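PDB 2JCB: 5-formyltetrahydrofolate cyclo-ligase family protein from Bacillus anthracis, which probably catalyses the ATP- and magnesium-dependent cyclisation of 5-formyltetrahydrofolate to 5,10-methenyltetrahydrofolate in folate metabolism. Local coordinates for residues 128-142 and 161-175. Sequence-based numbering, arbitrary orientation.
Sequences DLQIVPGVAYTERGE and KTLSLAYSFQMVEHI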
loop_
_atom_site.group_PDB
_atom_site.type_symbol
_atom_site.label_atom_id
_atom_site.label_comp_id
_atom_site.label_asym_id
_atom_site.label_seq_id
_atom_site.Cartn_x
_atom_site.Cartn_y
_atom_site.Cartn_z
ATOM N N ASP A 128 -5.954 11.467 6.350
ATOM C CA ASP A 128 -4.753 12.329 6.390
ATOM C C ASP A 128 -3.566 11.733 5.632
ATOM O O ASP A 128 -2.836 12.459 4.898
ATOM C CB ASP A 128 -4.397 12.679 7.830
ATOM C CG ASP A 128 -5.506 13.385 8.536
ATOM O OD1 ASP A 128 -6.089 14.352 7.965
ATOM O OD2 ASP A 128 -5.804 12.994 9.682
ATOM N N LEU A 129 -3.436 10.413 5.735
ATOM C CA LEU A 129 -2.341 9.688 5.134
ATOM C C LEU A 129 -2.847 8.381 4.551
ATOM O O LEU A 129 -3.568 7.638 5.230
ATOM C CB LEU A 129 -1.328 9.400 6.248
ATOM C CG LEU A 129 -0.104 8.547 5.865
ATOM C CD1 LEU A 129 0.765 9.318 4.813
ATOM C CD2 LEU A 129 0.692 8.123 7.137
ATOM N N GLN A 130 -2.449 8.104 3.320
ATOM C CA GLN A 130 -2.693 6.796 2.695
ATOM C C GLN A 130 -1.386 6.067 2.553
ATOM O O GLN A 130 -0.486 6.585 1.907
ATOM C CB GLN A 130 -3.323 6.977 1.326
ATOM C CG GLN A 130 -4.832 7.342 1.474
ATOM C CD GLN A 130 -5.724 6.068 1.750
ATOM O OE1 GLN A 130 -5.228 5.009 2.050
ATOM N NE2 GLN A 130 -7.049 6.237 1.628
ATOM N N ILE A 131 -1.333 4.889 3.171
ATOM C CA ILE A 131 -0.173 4.009 3.073
ATOM C C ILE A 131 -0.516 3.122 1.851
ATOM O O ILE A 131 -1.393 2.228 1.970
ATOM C CB ILE A 131 0.054 3.279 4.394
ATOM C CG1 ILE A 131 0.440 4.361 5.461
ATOM C CG2 ILE A 131 1.137 2.246 4.201
ATOM C CD1 ILE A 131 0.581 3.826 6.888
ATOM N N VAL A 132 0.197 3.267 0.725
ATOM C CA VAL A 132 -0.271 2.716 -0.540
ATOM C C VAL A 132 0.496 1.424 -0.778
ATOM O O VAL A 132 1.684 1.435 -0.660
ATOM C CB VAL A 132 -0.054 3.755 -1.666
ATOM C CG1 VAL A 132 -0.255 3.106 -3.088
ATOM C CG2 VAL A 132 -0.939 5.016 -1.418
ATOM N N PRO A 133 -0.194 0.283 -0.992
ATOM C CA PRO A 133 0.527 -0.983 -1.302
ATOM C C PRO A 133 1.063 -1.065 -2.717
ATOM O O PRO A 133 0.739 -0.246 -3.550
ATOM C CB PRO A 133 -0.578 -2.046 -1.128
ATOM C CG PRO A 133 -1.799 -1.303 -1.674
ATOM C CD PRO A 133 -1.654 0.103 -1.035
ATOM N N GLY A 134 1.862 -2.070 -3.026
ATOM C CA GLY A 134 2.432 -2.062 -4.349
ATOM C C GLY A 134 3.466 -3.109 -4.462
ATOM O O GLY A 134 3.838 -3.685 -3.427
ATOM N N VAL A 135 3.858 -3.340 -5.710
ATOM C CA VAL A 135 4.846 -4.363 -6.077
ATOM C C VAL A 135 6.225 -3.731 -6.303
ATOM O O VAL A 135 7.215 -4.176 -5.730
ATOM C CB VAL A 135 4.392 -5.283 -7.264
ATOM C CG1 VAL A 135 5.452 -6.277 -7.568
ATOM C CG2 VAL A 135 3.113 -5.998 -6.877
ATOM N N ALA A 136 6.326 -2.790 -7.232
ATOM C CA ALA A 136 7.665 -2.250 -7.545
ATOM C C ALA A 136 7.610 -0.744 -7.630
ATOM O O ALA A 136 6.550 -0.163 -7.921
ATOM C CB ALA A 136 8.150 -2.793 -8.837
ATOM N N TYR A 137 8.746 -0.091 -7.349
ATOM C CA TYR A 137 8.765 1.372 -7.341
ATOM C C TYR A 137 10.060 1.893 -7.925
ATOM O O TYR A 137 11.066 1.173 -7.944
ATOM C CB TYR A 137 8.662 1.891 -5.905
ATOM C CG TYR A 137 7.478 1.384 -5.059
ATOM C CD1 TYR A 137 6.300 2.112 -4.988
ATOM C CD2 TYR A 137 7.570 0.175 -4.369
ATOM C CE1 TYR A 137 5.212 1.597 -4.223
ATOM C CE2 TYR A 137 6.531 -0.338 -3.609
ATOM C CZ TYR A 137 5.363 0.395 -3.531
ATOM O OH TYR A 137 4.324 -0.141 -2.780
ATOM N N THR A 138 10.043 3.148 -8.348
ATOM C CA THR A 138 11.308 3.839 -8.685
ATOM C C THR A 138 11.577 4.955 -7.670
ATOM O O THR A 138 10.695 5.300 -6.870
ATOM C CB THR A 138 11.298 4.431 -10.087
ATOM O OG1 THR A 138 10.409 5.555 -10.112
ATOM C CG2 THR A 138 10.874 3.369 -11.065
ATOM N N GLU A 139 12.793 5.516 -7.759
ATOM C CA GLU A 139 13.254 6.655 -6.939
ATOM C C GLU A 139 12.317 7.831 -7.105
ATOM O O GLU A 139 12.149 8.641 -6.178
ATOM C CB GLU A 139 14.683 7.096 -7.348
ATOM C CG GLU A 139 14.847 7.519 -8.832
ATOM C CD GLU A 139 16.111 8.352 -9.184
ATOM O OE1 GLU A 139 17.097 8.366 -8.409
ATOM O OE2 GLU A 139 16.109 8.980 -10.281
ATOM N N ARG A 140 11.673 7.875 -8.264
ATOM C CA ARG A 140 10.733 8.910 -8.650
ATOM C C ARG A 140 9.291 8.759 -8.097
ATOM O O ARG A 140 8.413 9.554 -8.455
ATOM C CB ARG A 140 10.694 8.976 -10.173
ATOM C CG ARG A 140 12.005 9.516 -10.781
ATOM C CD ARG A 140 12.051 9.337 -12.272
ATOM N NE ARG A 140 12.077 7.933 -12.677
ATOM C CZ ARG A 140 13.142 7.137 -12.614
ATOM N NH1 ARG A 140 13.043 5.880 -13.020
ATOM N NH2 ARG A 140 14.302 7.576 -12.137
ATOM N N GLY A 141 9.033 7.759 -7.251
ATOM C CA GLY A 141 7.691 7.574 -6.725
ATOM C C GLY A 141 6.783 6.822 -7.676
ATOM O O GLY A 141 5.610 6.666 -7.374
ATOM N N GLU A 142 7.330 6.331 -8.801
ATOM C CA GLU A 142 6.528 5.564 -9.787
ATOM C C GLU A 142 6.279 4.202 -9.201
ATOM O O GLU A 142 7.003 3.755 -8.316
ATOM C CB GLU A 142 7.224 5.458 -11.134
ATOM C CG GLU A 142 7.471 6.861 -11.687
ATOM C CD GLU A 142 8.642 6.939 -12.627
ATOM O OE1 GLU A 142 9.645 6.236 -12.400
ATOM O OE2 GLU A 142 8.580 7.724 -13.597
ATOM N N LYS A 161 -1.767 13.068 1.946
ATOM C CA LYS A 161 -0.392 12.575 1.863
ATOM C C LYS A 161 -0.342 11.088 1.528
ATOM O O LYS A 161 -1.184 10.349 2.008
ATOM C CB LYS A 161 0.310 12.851 3.187
ATOM C CG LYS A 161 0.443 14.393 3.451
ATOM C CD LYS A 161 0.954 14.624 4.847
ATOM C CE LYS A 161 0.523 16.011 5.316
ATOM N NZ LYS A 161 1.553 16.984 4.884
ATOM N N THR A 162 0.650 10.662 0.753
ATOM C CA THR A 162 0.820 9.255 0.398
ATOM C C THR A 162 2.212 8.765 0.740
ATOM O O THR A 162 3.197 9.512 0.633
ATOM C CB THR A 162 0.607 8.967 -1.108
ATOM O OG1 THR A 162 1.495 9.745 -1.921
ATOM C CG2 THR A 162 -0.818 9.279 -1.503
ATOM N N LEU A 163 2.305 7.512 1.139
ATOM C CA LEU A 163 3.609 6.881 1.239
ATOM C C LEU A 163 3.432 5.419 1.024
ATOM O O LEU A 163 2.378 4.884 1.250
ATOM C CB LEU A 163 4.339 7.172 2.577
ATOM C CG LEU A 163 3.884 6.593 3.884
ATOM C CD1 LEU A 163 4.370 5.056 4.060
ATOM C CD2 LEU A 163 4.394 7.493 5.035
ATOM N N SER A 164 4.511 4.783 0.586
ATOM C CA SER A 164 4.550 3.333 0.411
ATOM C C SER A 164 5.668 2.770 1.229
ATOM O O SER A 164 6.668 3.452 1.487
ATOM C CB SER A 164 4.700 2.944 -1.046
ATOM O OG SER A 164 3.567 3.304 -1.829
ATOM N N LEU A 165 5.443 1.549 1.720
ATOM C CA LEU A 165 6.434 0.751 2.441
ATOM C C LEU A 165 6.956 -0.327 1.493
ATOM O O LEU A 165 6.147 -0.996 0.849
ATOM C CB LEU A 165 5.767 0.130 3.679
ATOM C CG LEU A 165 4.999 1.113 4.564
ATOM C CD1 LEU A 165 4.200 0.467 5.752
ATOM C CD2 LEU A 165 5.978 2.161 5.117
ATOM N N ALA A 166 8.283 -0.536 1.405
ATOM C CA ALA A 166 8.848 -1.455 0.460
ATOM C C ALA A 166 10.156 -2.027 0.945
ATOM O O ALA A 166 10.935 -1.328 1.563
ATOM C CB ALA A 166 9.023 -0.787 -0.876
ATOM N N TYR A 167 10.399 -3.300 0.649
ATOM C CA TYR A 167 11.728 -3.837 0.823
ATOM C C TYR A 167 12.573 -3.195 -0.295
ATOM O O TYR A 167 12.074 -2.856 -1.393
ATOM C CB TYR A 167 11.718 -5.346 0.592
ATOM C CG TYR A 167 10.736 -6.071 1.450
ATOM C CD1 TYR A 167 10.977 -6.212 2.820
ATOM C CD2 TYR A 167 9.604 -6.717 0.898
ATOM C CE1 TYR A 167 10.101 -6.904 3.618
ATOM C CE2 TYR A 167 8.714 -7.449 1.714
ATOM C CZ TYR A 167 8.982 -7.527 3.080
ATOM O OH TYR A 167 8.170 -8.199 4.008
ATOM N N SER A 168 13.850 -2.994 -0.003
ATOM C CA SER A 168 14.717 -2.350 -0.975
ATOM C C SER A 168 14.788 -3.062 -2.340
ATOM O O SER A 168 14.966 -2.400 -3.361
ATOM C CB SER A 168 16.104 -2.054 -0.378
ATOM O OG SER A 168 16.804 -3.232 -0.173
ATOM N N PHE A 169 14.632 -4.391 -2.363
ATOM C CA PHE A 169 14.589 -5.136 -3.612
ATOM C C PHE A 169 13.317 -4.856 -4.453
ATOM O O PHE A 169 13.242 -5.275 -5.603
ATOM C CB PHE A 169 14.763 -6.648 -3.383
ATOM C CG PHE A 169 13.542 -7.318 -2.778
ATOM C CD1 PHE A 169 12.435 -7.644 -3.584
ATOM C CD2 PHE A 169 13.500 -7.642 -1.412
ATOM C CE1 PHE A 169 11.325 -8.277 -3.077
ATOM C CE2 PHE A 169 12.365 -8.283 -0.877
ATOM C CZ PHE A 169 11.260 -8.571 -1.716
ATOM N N GLN A 170 12.317 -4.193 -3.878
ATOM C CA GLN A 170 11.171 -3.751 -4.662
ATOM C C GLN A 170 11.464 -2.482 -5.409
ATOM O O GLN A 170 10.696 -2.097 -6.294
ATOM C CB GLN A 170 9.984 -3.511 -3.730
ATOM C CG GLN A 170 9.363 -4.776 -3.168
ATOM C CD GLN A 170 8.230 -4.455 -2.190
ATOM O OE1 GLN A 170 8.377 -4.522 -0.986
ATOM N NE2 GLN A 170 7.048 -4.163 -2.758
ATOM N N MET A 171 12.587 -1.839 -5.079
ATOM C CA MET A 171 13.057 -0.674 -5.859
ATOM C C MET A 171 13.699 -1.074 -7.171
ATOM O O MET A 171 14.597 -1.951 -7.234
ATOM C CB MET A 171 14.020 0.180 -5.013
ATOM C CG MET A 171 13.454 0.651 -3.687
ATOM S SD MET A 171 11.944 1.636 -3.841
ATOM C CE MET A 171 12.320 2.831 -5.139
ATOM N N VAL A 172 13.230 -0.460 -8.258
ATOM C CA VAL A 172 13.797 -0.775 -9.580
ATOM C C VAL A 172 14.217 0.473 -10.343
ATOM O O VAL A 172 13.803 1.573 -10.044
ATOM C CB VAL A 172 12.882 -1.686 -10.475
ATOM C CG1 VAL A 172 12.486 -2.986 -9.749
ATOM C CG2 VAL A 172 11.659 -0.925 -10.951
ATOM N N GLU A 173 15.052 0.280 -11.356
ATOM C CA GLU A 173 15.617 1.406 -12.061
ATOM C C GLU A 173 14.600 2.128 -12.933
ATOM O O GLU A 173 14.614 3.359 -13.048
ATOM C CB GLU A 173 16.772 0.908 -12.905
ATOM C CG GLU A 173 18.037 0.691 -12.102
ATOM C CD GLU A 173 18.595 1.998 -11.600
ATOM O OE1 GLU A 173 18.830 2.889 -12.449
ATOM O OE2 GLU A 173 18.762 2.143 -10.364
ATOM N N HIS A 174 13.694 1.357 -13.517
ATOM C CA HIS A 174 12.760 1.877 -14.510
ATOM C C HIS A 174 11.451 1.096 -14.459
ATOM O O HIS A 174 11.450 -0.137 -14.332
ATOM C CB HIS A 174 13.411 1.809 -15.916
ATOM C CG HIS A 174 12.473 2.077 -17.049
ATOM N ND1 HIS A 174 11.656 1.104 -17.589
ATOM C CD2 HIS A 174 12.246 3.201 -17.772
ATOM C CE1 HIS A 174 10.960 1.619 -18.590
ATOM N NE2 HIS A 174 11.301 2.888 -18.725
ATOM N N ILE A 175 10.349 1.837 -14.537
ATOM C CA ILE A 175 9.011 1.298 -14.686
ATOM C C ILE A 175 8.417 1.980 -15.901
ATOM O O ILE A 175 8.610 3.190 -16.079
ATOM C CB ILE A 175 8.165 1.600 -13.404
ATOM C CG1 ILE A 175 8.627 0.738 -12.233
ATOM C CG2 ILE A 175 6.660 1.398 -13.671
ATOM C CD1 ILE A 175 7.810 1.005 -10.981
HETATM O O HOH W 1 -2.978 14.861 4.262
HETATM O O HOH W 2 3.212 -0.026 0.867
HETATM O O HOH W 3 5.064 -2.184 -1.135
HETATM O O HOH W 4 14.728 3.950 -9.078
HETATM O O HOH W 5 10.737 4.639 -14.558
HETATM O O HOH W 6 16.336 5.146 -10.937
#
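Adjacent parallel strands 129-131 and 161-165 of the central mixed sheet open this contact, and the chains that continue from them meet again in a separate bridge. Gln130 is bonded both ways, its N to Lys161 O (2.9 Å) and its O to Leu163 N, before Val132 N donates to Leu163 O. Leu129, Ile131 and Leu163 share one face, where CD1 of Leu129 meets CD2 of Leu163; CG2 of Ile131 also packs on CD1 of Leu165 (3.9 Å). From Val132 onward side chains and a water take over from the ladder. Ser164 OG donates to Val132 O from above its carbonyl plane, and a water bridges Val132 O to Leu165 N. Gln170, its chain extended beyond CG (chi2 177°), sends NE2 to Val135 O at 3.0 Å; the oxygen lies in the Gln170 amide plane, while NE2 sits above the carbonyl plane of Val135. OE1 accepts from Tyr167 N and thereby fixes the amide's rotation. Between the loops lies the Tyr137 ring, with Ser164 OG 3.4 Å from CE1 and Ala166 CB against CE2. In the second bridge Tyr137 N binds Gln170 O, and Val172 N binds Tyr137 O (2.7 Å). Met171, bent twice, brings CE to 3.4 Å from Thr138 C. At the far end Arg140 NH1 reaches Glu173 O in its guanidinium plane, while its NE forms a salt bridge with Glu142 OE1. Loops following parallel strands at their C-terminal side, here near bound ADP and magnesium, are consistent with the family's Rossmann-like fold.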